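Putative dioxygenase (1H-3-hydroxy-4-oxoquinaldine 2,4-dioxygenase) (Mycobacteroides abscessus subsp. abscessus, PDB 6RA3) cleaves the quinolone ring of the Pseudomonas quorum-sensing signal PQS with dioxygen, giving N-octanoylanthranilate and carbon monoxide. Local coordinates at residues A[135-148]-A[175-188]. Residues are numbered along the deposited sequence; the frame is centred on the assembly and turned at random.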
ATOM      1  N   LEU A 135      26.135 -19.800  -4.187  1.00 39.04           N
ATOM      2  CA  LEU A 135      25.655 -19.046  -5.337  1.00 42.69           C
ATOM      3  C   LEU A 135      25.194 -19.966  -6.463  1.00 46.45           C
ATOM      4  O   LEU A 135      24.370 -19.567  -7.301  1.00 38.04           O
ATOM      5  CB  LEU A 135      26.751 -18.113  -5.853  1.00 35.20           C
ATOM      6  CG  LEU A 135      27.192 -16.899  -5.023  1.00 46.93           C
ATOM      7  CD1 LEU A 135      28.289 -16.106  -5.740  1.00 44.74           C
ATOM      8  CD2 LEU A 135      26.012 -15.965  -4.701  1.00 44.57           C
ATOM      9  N   HIS A 136      25.745 -21.179  -6.530  1.00 48.48           N
ATOM     10  CA  HIS A 136      25.325 -22.177  -7.502  1.00 42.32           C
ATOM     11  C   HIS A 136      24.157 -22.998  -6.981  1.00 38.43           C
ATOM     12  O   HIS A 136      23.252 -23.351  -7.745  1.00 40.83           O
ATOM     13  CB  HIS A 136      26.512 -23.084  -7.855  1.00 47.65           C
ATOM     14  CG  HIS A 136      27.612 -22.377  -8.588  1.00 47.61           C
ATOM     15  ND1 HIS A 136      28.915 -22.829  -8.602  1.00 63.27           N
ATOM     16  CD2 HIS A 136      27.601 -21.244  -9.329  1.00 44.25           C
ATOM     17  CE1 HIS A 136      29.658 -22.006  -9.324  1.00 61.62           C
ATOM     18  NE2 HIS A 136      28.883 -21.036  -9.776  1.00 52.66           N
ATOM     19  N   GLY A 137      24.142 -23.285  -5.681  1.00 39.79           N
ATOM     20  CA  GLY A 137      23.040 -24.040  -5.112  1.00 43.04           C
ATOM     21  C   GLY A 137      21.703 -23.335  -5.271  1.00 40.32           C
ATOM     22  O   GLY A 137      20.673 -23.977  -5.466  1.00 41.19           O
ATOM     23  N   ILE A 138      21.696 -22.002  -5.179  1.00 44.03           N
ATOM     24  CA  ILE A 138      20.441 -21.274  -5.370  1.00 48.12           C
ATOM     25  C   ILE A 138      20.061 -21.129  -6.835  1.00 44.41           C
ATOM     26  O   ILE A 138      18.937 -20.696  -7.128  1.00 39.82           O
ATOM     27  CB  ILE A 138      20.467 -19.884  -4.704  1.00 44.40           C
ATOM     28  CG1 ILE A 138      21.548 -19.002  -5.322  1.00 32.75           C
ATOM     29  CG2 ILE A 138      20.594 -20.051  -3.187  1.00 42.95           C
ATOM     30  CD1 ILE A 138      21.861 -17.738  -4.514  1.00 39.10           C
ATOM     31  N   GLN A 139      20.949 -21.503  -7.761  1.00 44.87           N
ATOM     32  CA  GLN A 139      20.594 -21.641  -9.172  1.00 41.26           C
ATOM     33  C   GLN A 139      20.090 -23.032  -9.523  1.00 36.33           C
ATOM     34  O   GLN A 139      19.858 -23.311 -10.706  1.00 35.73           O
ATOM     35  CB  GLN A 139      21.787 -21.306 -10.063  1.00 42.05           C
ATOM     36  CG  GLN A 139      22.322 -19.914  -9.884  1.00 37.20           C
ATOM     37  CD  GLN A 139      23.558 -19.732 -10.684  1.00 39.77           C
ATOM     38  OE1 GLN A 139      23.590 -20.078 -11.870  1.00 34.46           O
ATOM     39  NE2 GLN A 139      24.605 -19.234 -10.047  1.00 34.74           N
ATOM     40  N   ASP A 140      19.896 -23.889  -8.526  1.00 34.84           N
ATOM     41  CA  ASP A 140      19.468 -25.260  -8.736  1.00 41.00           C
ATOM     42  C   ASP A 140      17.967 -25.366  -8.494  1.00 39.61           C
ATOM     43  O   ASP A 140      17.523 -25.185  -7.347  1.00 36.32           O
ATOM     44  CB  ASP A 140      20.229 -26.205  -7.798  1.00 42.04           C
ATOM     45  CG  ASP A 140      19.831 -27.684  -7.982  1.00 48.50           C
ATOM     46  OD1 ASP A 140      18.845 -27.970  -8.690  1.00 49.27           O
ATOM     47  OD2 ASP A 140      20.507 -28.564  -7.408  1.00 50.85           O
ATOM     48  N   PRO A 141      17.162 -25.683  -9.514  1.00 43.10           N
ATOM     49  CA  PRO A 141      15.704 -25.697  -9.321  1.00 41.46           C
ATOM     50  C   PRO A 141      15.228 -26.601  -8.197  1.00 49.96           C
ATOM     51  O   PRO A 141      14.175 -26.320  -7.602  1.00 49.36           O
ATOM     52  CB  PRO A 141      15.187 -26.186 -10.680  1.00 45.39           C
ATOM     53  CG  PRO A 141      16.227 -25.816 -11.646  1.00 41.49           C
ATOM     54  CD  PRO A 141      17.526 -25.943 -10.920  1.00 42.85           C
ATOM     55  N   GLU A 142      15.966 -27.678  -7.887  1.00 48.39           N
ATOM     56  CA  GLU A 142      15.538 -28.639  -6.875  1.00 51.78           C
ATOM     57  C   GLU A 142      16.072 -28.346  -5.476  1.00 47.84           C
ATOM     58  O   GLU A 142      15.571 -28.928  -4.511  1.00 51.28           O
ATOM     59  CB  GLU A 142      15.950 -30.067  -7.282  1.00 50.40           C
ATOM     60  CG  GLU A 142      15.274 -30.563  -8.548  1.00 69.57           C
ATOM     61  CD  GLU A 142      16.062 -30.229  -9.811  1.00 92.55           C
ATOM     62  OE1 GLU A 142      17.304 -30.403  -9.813  1.00 92.97           O
ATOM     63  OE2 GLU A 142      15.437 -29.788 -10.804  1.00 93.86           O
ATOM     64  N   ARG A 143      17.064 -27.471  -5.327  1.00 47.67           N
ATOM     65  CA  ARG A 143      17.679 -27.249  -4.022  1.00 47.71           C
ATOM     66  C   ARG A 143      17.867 -25.772  -3.685  1.00 49.88           C
ATOM     67  O   ARG A 143      18.474 -25.454  -2.654  1.00 42.33           O
ATOM     68  CB  ARG A 143      19.021 -27.986  -3.952  1.00 59.43           C
ATOM     69  CG  ARG A 143      18.858 -29.466  -3.591  1.00 59.93           C
ATOM     70  CD  ARG A 143      20.164 -30.254  -3.680  1.00 59.95           C
ATOM     71  NE  ARG A 143      20.604 -30.385  -5.068  1.00 69.88           N
ATOM     72  CZ  ARG A 143      20.106 -31.261  -5.943  1.00 72.37           C
ATOM     73  NH1 ARG A 143      19.141 -32.102  -5.587  1.00 71.68           N
ATOM     74  NH2 ARG A 143      20.572 -31.291  -7.187  1.00 73.22           N
ATOM     75  N   TRP A 144      17.318 -24.856  -4.484  1.00 43.52           N
ATOM     76  CA  TRP A 144      17.561 -23.442  -4.226  1.00 47.63           C
ATOM     77  C   TRP A 144      17.091 -23.043  -2.827  1.00 40.10           C
ATOM     78  O   TRP A 144      17.745 -22.240  -2.156  1.00 42.92           O
ATOM     79  CB  TRP A 144      16.887 -22.588  -5.300  1.00 43.60           C
ATOM     80  CG  TRP A 144      15.395 -22.524  -5.160  1.00 46.59           C
ATOM     81  CD1 TRP A 144      14.476 -23.341  -5.750  1.00 42.92           C
ATOM     82  CD2 TRP A 144      14.651 -21.590  -4.360  1.00 50.32           C
ATOM     83  NE1 TRP A 144      13.206 -22.974  -5.370  1.00 48.18           N
ATOM     84  CE2 TRP A 144      13.284 -21.897  -4.523  1.00 50.24           C
ATOM     85  CE3 TRP A 144      15.011 -20.520  -3.528  1.00 53.65           C
ATOM     86  CZ2 TRP A 144      12.270 -21.175  -3.877  1.00 50.44           C
ATOM     87  CZ3 TRP A 144      14.004 -19.794  -2.896  1.00 51.33           C
ATOM     88  CH2 TRP A 144      12.647 -20.136  -3.070  1.00 55.12           C
ATOM     89  N   LYS A 145      15.982 -23.613  -2.355  1.00 37.62           N
ATOM     90  CA  LYS A 145      15.532 -23.314  -0.999  1.00 46.79           C
ATOM     91  C   LYS A 145      16.573 -23.748   0.026  1.00 50.58           C
ATOM     92  O   LYS A 145      16.777 -23.069   1.042  1.00 50.70           O
ATOM     93  CB  LYS A 145      14.194 -23.999  -0.704  1.00 46.80           C
ATOM     94  CG  LYS A 145      13.041 -23.542  -1.567  1.00 46.52           C
ATOM     95  CD  LYS A 145      11.754 -24.293  -1.241  1.00 49.08           C
ATOM     96  CE  LYS A 145      10.629 -23.894  -2.218  1.00 54.92           C
ATOM     97  NZ  LYS A 145       9.227 -24.100  -1.675  1.00 51.63           N
ATOM     98  N   GLU A 146      17.236 -24.882  -0.222  1.00 48.81           N
ATOM     99  CA  GLU A 146      18.324 -25.313   0.647  1.00 49.67           C
ATOM    100  C   GLU A 146      19.412 -24.256   0.705  1.00 46.60           C
ATOM    101  O   GLU A 146      19.826 -23.829   1.788  1.00 50.03           O
ATOM    102  CB  GLU A 146      18.907 -26.643   0.161  1.00 58.17           C
ATOM    103  CG  GLU A 146      18.011 -27.855   0.379  1.00 64.47           C
ATOM    104  CD  GLU A 146      18.708 -29.172  -0.006  1.00 78.24           C
ATOM    105  OE1 GLU A 146      19.940 -29.291   0.196  1.00 75.78           O
ATOM    106  OE2 GLU A 146      18.023 -30.087  -0.518  1.00 64.18           O
ATOM    107  N   GLY A 147      19.886 -23.815  -0.458  1.00 44.33           N
ATOM    108  CA  GLY A 147      20.891 -22.771  -0.490  1.00 48.88           C
ATOM    109  C   GLY A 147      20.441 -21.508   0.218  1.00 56.37           C
ATOM    110  O   GLY A 147      21.240 -20.842   0.882  1.00 66.23           O
ATOM    111  N   ARG A 148      19.153 -21.160   0.095  1.00 52.85           N
ATOM    112  CA  ARG A 148      18.661 -19.936   0.724  1.00 51.44           C
ATOM    113  C   ARG A 148      18.672 -20.051   2.247  1.00 57.14           C
ATOM    114  O   ARG A 148      19.193 -19.163   2.936  1.00 54.99           O
ATOM    115  CB  ARG A 148      17.252 -19.607   0.233  1.00 51.62           C
ATOM    116  CG  ARG A 148      16.719 -18.286   0.779  1.00 53.83           C
ATOM    117  CD  ARG A 148      15.233 -18.151   0.580  1.00 62.31           C
ATOM    118  NE  ARG A 148      14.524 -19.284   1.167  1.00 65.44           N
ATOM    119  CZ  ARG A 148      13.204 -19.441   1.149  1.00 66.97           C
ATOM    120  NH1 ARG A 148      12.415 -18.530   0.579  1.00 63.30           N
ATOM    121  NH2 ARG A 148      12.683 -20.517   1.713  1.00 59.23           N
ATOM    122  N   HIS A 175       9.279 -14.035  -3.256  1.00 31.42           N
ATOM    123  CA  HIS A 175      10.327 -14.287  -4.225  1.00 31.82           C
ATOM    124  C   HIS A 175      10.561 -15.793  -4.243  1.00 33.47           C
ATOM    125  O   HIS A 175      10.203 -16.495  -3.296  1.00 30.36           O
ATOM    126  CB  HIS A 175      11.612 -13.528  -3.875  1.00 28.08           C
ATOM    127  CG  HIS A 175      11.550 -12.059  -4.140  1.00 26.49           C
ATOM    128  ND1 HIS A 175      11.307 -11.529  -5.392  1.00 25.80           N
ATOM    129  CD2 HIS A 175      11.704 -11.004  -3.307  1.00 26.71           C
ATOM    130  CE1 HIS A 175      11.308 -10.209  -5.313  1.00 30.03           C
ATOM    131  NE2 HIS A 175      11.561  -9.868  -4.061  1.00 25.27           N
ATOM    132  N   GLY A 176      11.130 -16.293  -5.327  1.00 29.43           N
ATOM    133  CA  GLY A 176      11.336 -17.722  -5.473  1.00 41.33           C
ATOM    134  C   GLY A 176      12.579 -18.034  -6.258  1.00 39.13           C
ATOM    135  O   GLY A 176      13.569 -17.294  -6.219  1.00 33.64           O
ATOM    136  N   PHE A 177      12.526 -19.149  -6.986  1.00 39.52           N
ATOM    137  CA  PHE A 177      13.708 -19.627  -7.689  1.00 33.97           C
ATOM    138  C   PHE A 177      14.201 -18.604  -8.701  1.00 32.60           C
ATOM    139  O   PHE A 177      15.406 -18.328  -8.771  1.00 24.63           O
ATOM    140  CB  PHE A 177      13.417 -20.963  -8.373  1.00 38.69           C
ATOM    141  CG  PHE A 177      14.491 -21.382  -9.328  1.00 39.99           C
ATOM    142  CD1 PHE A 177      15.693 -21.863  -8.853  1.00 38.20           C
ATOM    143  CD2 PHE A 177      14.317 -21.244 -10.695  1.00 36.06           C
ATOM    144  CE1 PHE A 177      16.707 -22.239  -9.735  1.00 37.41           C
ATOM    145  CE2 PHE A 177      15.307 -21.617 -11.574  1.00 41.43           C
ATOM    146  CZ  PHE A 177      16.510 -22.118 -11.094  1.00 41.00           C
ATOM    147  N   ASP A 178      13.287 -17.979  -9.454  1.00 28.19           N
ATOM    148  CA  ASP A 178      13.720 -17.015 -10.469  1.00 32.25           C
ATOM    149  C   ASP A 178      14.662 -15.941  -9.896  1.00 29.00           C
ATOM    150  O   ASP A 178      15.717 -15.642 -10.467  1.00 27.01           O
ATOM    151  CB  ASP A 178      12.499 -16.362 -11.121  1.00 32.88           C
ATOM    152  CG  ASP A 178      12.869 -15.179 -12.003  1.00 30.86           C
ATOM    153  OD1 ASP A 178      13.276 -15.400 -13.158  1.00 33.72           O
ATOM    154  OD2 ASP A 178      12.741 -14.006 -11.556  1.00 35.01           O
ATOM    155  N   MET A 179      14.286 -15.322  -8.790  1.00 28.05           N
ATOM    156  CA  MET A 179      15.074 -14.193  -8.314  1.00 26.57           C
ATOM    157  C   MET A 179      16.308 -14.673  -7.564  1.00 28.37           C
ATOM    158  O   MET A 179      17.373 -14.063  -7.674  1.00 26.76           O
ATOM    159  CB  MET A 179      14.236 -13.270  -7.410  1.00 31.00           C
ATOM    160  CG  MET A 179      14.900 -11.873  -7.181  1.00 25.10           C
ATOM    161  SD  MET A 179      15.140 -10.929  -8.635  1.00 30.59           S
ATOM    162  CE  MET A 179      13.471 -10.287  -8.959  1.00 36.68           C
ATOM    163  N   TRP A 180      16.175 -15.752  -6.795  1.00 25.68           N
ATOM    164  CA  TRP A 180      17.327 -16.311  -6.096  1.00 33.62           C
ATOM    165  C   TRP A 180      18.363 -16.884  -7.061  1.00 36.38           C
ATOM    166  O   TRP A 180      19.570 -16.708  -6.854  1.00 34.20           O
ATOM    167  CB  TRP A 180      16.849 -17.359  -5.108  1.00 39.39           C
ATOM    168  CG  TRP A 180      16.358 -16.704  -3.895  1.00 44.93           C
ATOM    169  CD1 TRP A 180      15.069 -16.373  -3.596  1.00 46.00           C
ATOM    170  CD2 TRP A 180      17.159 -16.240  -2.808  1.00 53.68           C
ATOM    171  NE1 TRP A 180      15.015 -15.743  -2.376  1.00 48.13           N
ATOM    172  CE2 TRP A 180      16.288 -15.647  -1.872  1.00 57.14           C
ATOM    173  CE3 TRP A 180      18.532 -16.270  -2.534  1.00 50.64           C
ATOM    174  CZ2 TRP A 180      16.747 -15.090  -0.680  1.00 54.79           C
ATOM    175  CZ3 TRP A 180      18.984 -15.720  -1.352  1.00 56.77           C
ATOM    176  CH2 TRP A 180      18.093 -15.134  -0.439  1.00 52.58           C
ATOM    177  N   ALA A 181      17.923 -17.577  -8.114  1.00 32.66           N
ATOM    178  CA  ALA A 181      18.861 -18.002  -9.150  1.00 35.75           C
ATOM    179  C   ALA A 181      19.549 -16.796  -9.777  1.00 30.88           C
ATOM    180  O   ALA A 181      20.770 -16.802  -9.973  1.00 31.44           O
ATOM    181  CB  ALA A 181      18.148 -18.857 -10.218  1.00 33.37           C
ATOM    182  N   ARG A 182      18.802 -15.733 -10.064  1.00 27.55           N
ATOM    183  CA  ARG A 182      19.412 -14.570 -10.716  1.00 32.15           C
ATOM    184  C   ARG A 182      20.448 -13.905  -9.815  1.00 33.23           C
ATOM    185  O   ARG A 182      21.499 -13.455 -10.291  1.00 27.98           O
ATOM    186  CB  ARG A 182      18.346 -13.545 -11.119  1.00 30.04           C
ATOM    187  CG  ARG A 182      18.901 -12.205 -11.628  1.00 33.60           C
ATOM    188  CD  ARG A 182      17.775 -11.320 -12.157  1.00 37.18           C
ATOM    189  NE  ARG A 182      16.988 -12.056 -13.138  1.00 35.61           N
ATOM    190  CZ  ARG A 182      15.769 -12.554 -12.947  1.00 36.85           C
ATOM    191  NH1 ARG A 182      15.118 -12.384 -11.790  1.00 32.43           N
ATOM    192  NH2 ARG A 182      15.198 -13.245 -13.937  1.00 34.60           N
ATOM    193  N   ALA A 183      20.148 -13.809  -8.517  1.00 33.50           N
ATOM    194  CA  ALA A 183      21.114 -13.289  -7.556  1.00 34.54           C
ATOM    195  C   ALA A 183      22.404 -14.096  -7.614  1.00 35.47           C
ATOM    196  O   ALA A 183      23.501 -13.531  -7.683  1.00 32.06           O
ATOM    197  CB  ALA A 183      20.522 -13.330  -6.150  1.00 29.88           C
ATOM    198  N   GLY A 184      22.280 -15.424  -7.599  1.00 34.26           N
ATOM    199  CA  GLY A 184      23.421 -16.314  -7.710  1.00 35.32           C
ATOM    200  C   GLY A 184      24.287 -15.954  -8.886  1.00 33.28           C
ATOM    201  O   GLY A 184      25.484 -15.727  -8.723  1.00 34.51           O
ATOM    202  N   ARG A 185      23.683 -15.918 -10.074  1.00 27.70           N
ATOM    203  CA  ARG A 185      24.383 -15.554 -11.296  1.00 32.80           C
ATOM    204  C   ARG A 185      25.098 -14.224 -11.169  1.00 40.21           C
ATOM    205  O   ARG A 185      26.271 -14.095 -11.552  1.00 29.94           O
ATOM    206  CB  ARG A 185      23.383 -15.441 -12.450  1.00 37.36           C
ATOM    207  CG  ARG A 185      23.472 -16.468 -13.497  1.00 41.35           C
ATOM    208  CD  ARG A 185      22.127 -17.026 -13.785  1.00 45.63           C
ATOM    209  NE  ARG A 185      21.108 -16.026 -14.127  1.00 34.19           N
ATOM    210  CZ  ARG A 185      19.810 -16.223 -13.915  1.00 30.09           C
ATOM    211  NH1 ARG A 185      19.400 -17.342 -13.352  1.00 31.47           N
ATOM    212  NH2 ARG A 185      18.919 -15.291 -14.229  1.00 36.93           N
ATOM    213  N   VAL A 186      24.356 -13.187 -10.759  1.00 34.22           N
ATOM    214  CA  VAL A 186      24.870 -11.827 -10.848  1.00 37.46           C
ATOM    215  C   VAL A 186      26.023 -11.641  -9.869  1.00 35.62           C
ATOM    216  O   VAL A 186      27.064 -11.078 -10.220  1.00 33.44           O
ATOM    217  CB  VAL A 186      23.738 -10.804 -10.612  1.00 41.54           C
ATOM    218  CG1 VAL A 186      24.297  -9.402 -10.477  1.00 40.55           C
ATOM    219  CG2 VAL A 186      22.747 -10.834 -11.783  1.00 36.54           C
ATOM    220  N   ILE A 187      25.844 -12.104  -8.628  1.00 35.80           N
ATOM    221  CA  ILE A 187      26.914 -12.053  -7.635  1.00 31.69           C
ATOM    222  C   ILE A 187      28.106 -12.897  -8.095  1.00 45.25           C
ATOM    223  O   ILE A 187      29.245 -12.411  -8.179  1.00 40.15           O
ATOM    224  CB  ILE A 187      26.387 -12.518  -6.268  1.00 38.99           C
ATOM    225  CG1 ILE A 187      25.209 -11.628  -5.800  1.00 40.93           C
ATOM    226  CG2 ILE A 187      27.488 -12.485  -5.234  1.00 40.06           C
ATOM    227  CD1 ILE A 187      24.514 -12.139  -4.539  1.00 35.18           C
ATOM    228  N   ASP A 188      27.862 -14.170  -8.417  1.00 34.02           N
ATOM    229  CA  ASP A 188      28.949 -15.026  -8.892  1.00 38.69           C
ATOM    230  C   ASP A 188      29.726 -14.331 -10.001  1.00 36.26           C
ATOM    231  O   ASP A 188      30.959 -14.269  -9.970  1.00 38.47           O
ATOM    232  CB  ASP A 188      28.386 -16.370  -9.350  1.00 39.34           C
ATOM    233  CG  ASP A 188      29.456 -17.403  -9.666  1.00 47.12           C
ATOM    234  OD1 ASP A 188      30.431 -17.535  -8.898  1.00 51.07           O
ATOM    235  OD2 ASP A 188      29.281 -18.136 -10.661  1.00 47.14           O
TER
HETATM  236  O   HOH W   1      27.117 -18.494 -11.756  1.00 37.27           O
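W144 lies over the first turn of helix 177-194, and F177 presses its CB onto one face of the indole, 3.8 Å from the five-membered ring centroid; E86 of the second subunit hydrogen-bonds W144 NE1. F177, its CG swung opposite the backbone N (chi1 169°), sends its ring toward the end of the 137-140 turn, where Q139 O meets its edge and P141, just beyond, lays CA over one face; A181 CB covers the other. W180 completes the aromatic cluster: its pyrrole ring is nearly parallel to the W144 benzo ring but slid aside, while R148 lays CG over the W180 six-membered ring. A181 and G184 let the backbones come close, their CA atoms each 3.4 Å from a carbonyl, I138 O and L135 O respectively. I138 packs CG1 on W180 O. L135 O also accepts a 2.8 Å bond from Q139 NE2, from above the carbonyl plane. H136 NE2 donates to D188 OD2 at 3.1 Å, bent (148°) and from above the carboxylate plane. L135 CD1 packs on I187 CG2, and I187 approaches the probable substrate-binding H97. In this alpha/beta-hydrolase fold, the contact joins helices 129-137 and 144-156 to helix 177-194, all in the chain between strand 116-120 and its sheet neighbour 209-214.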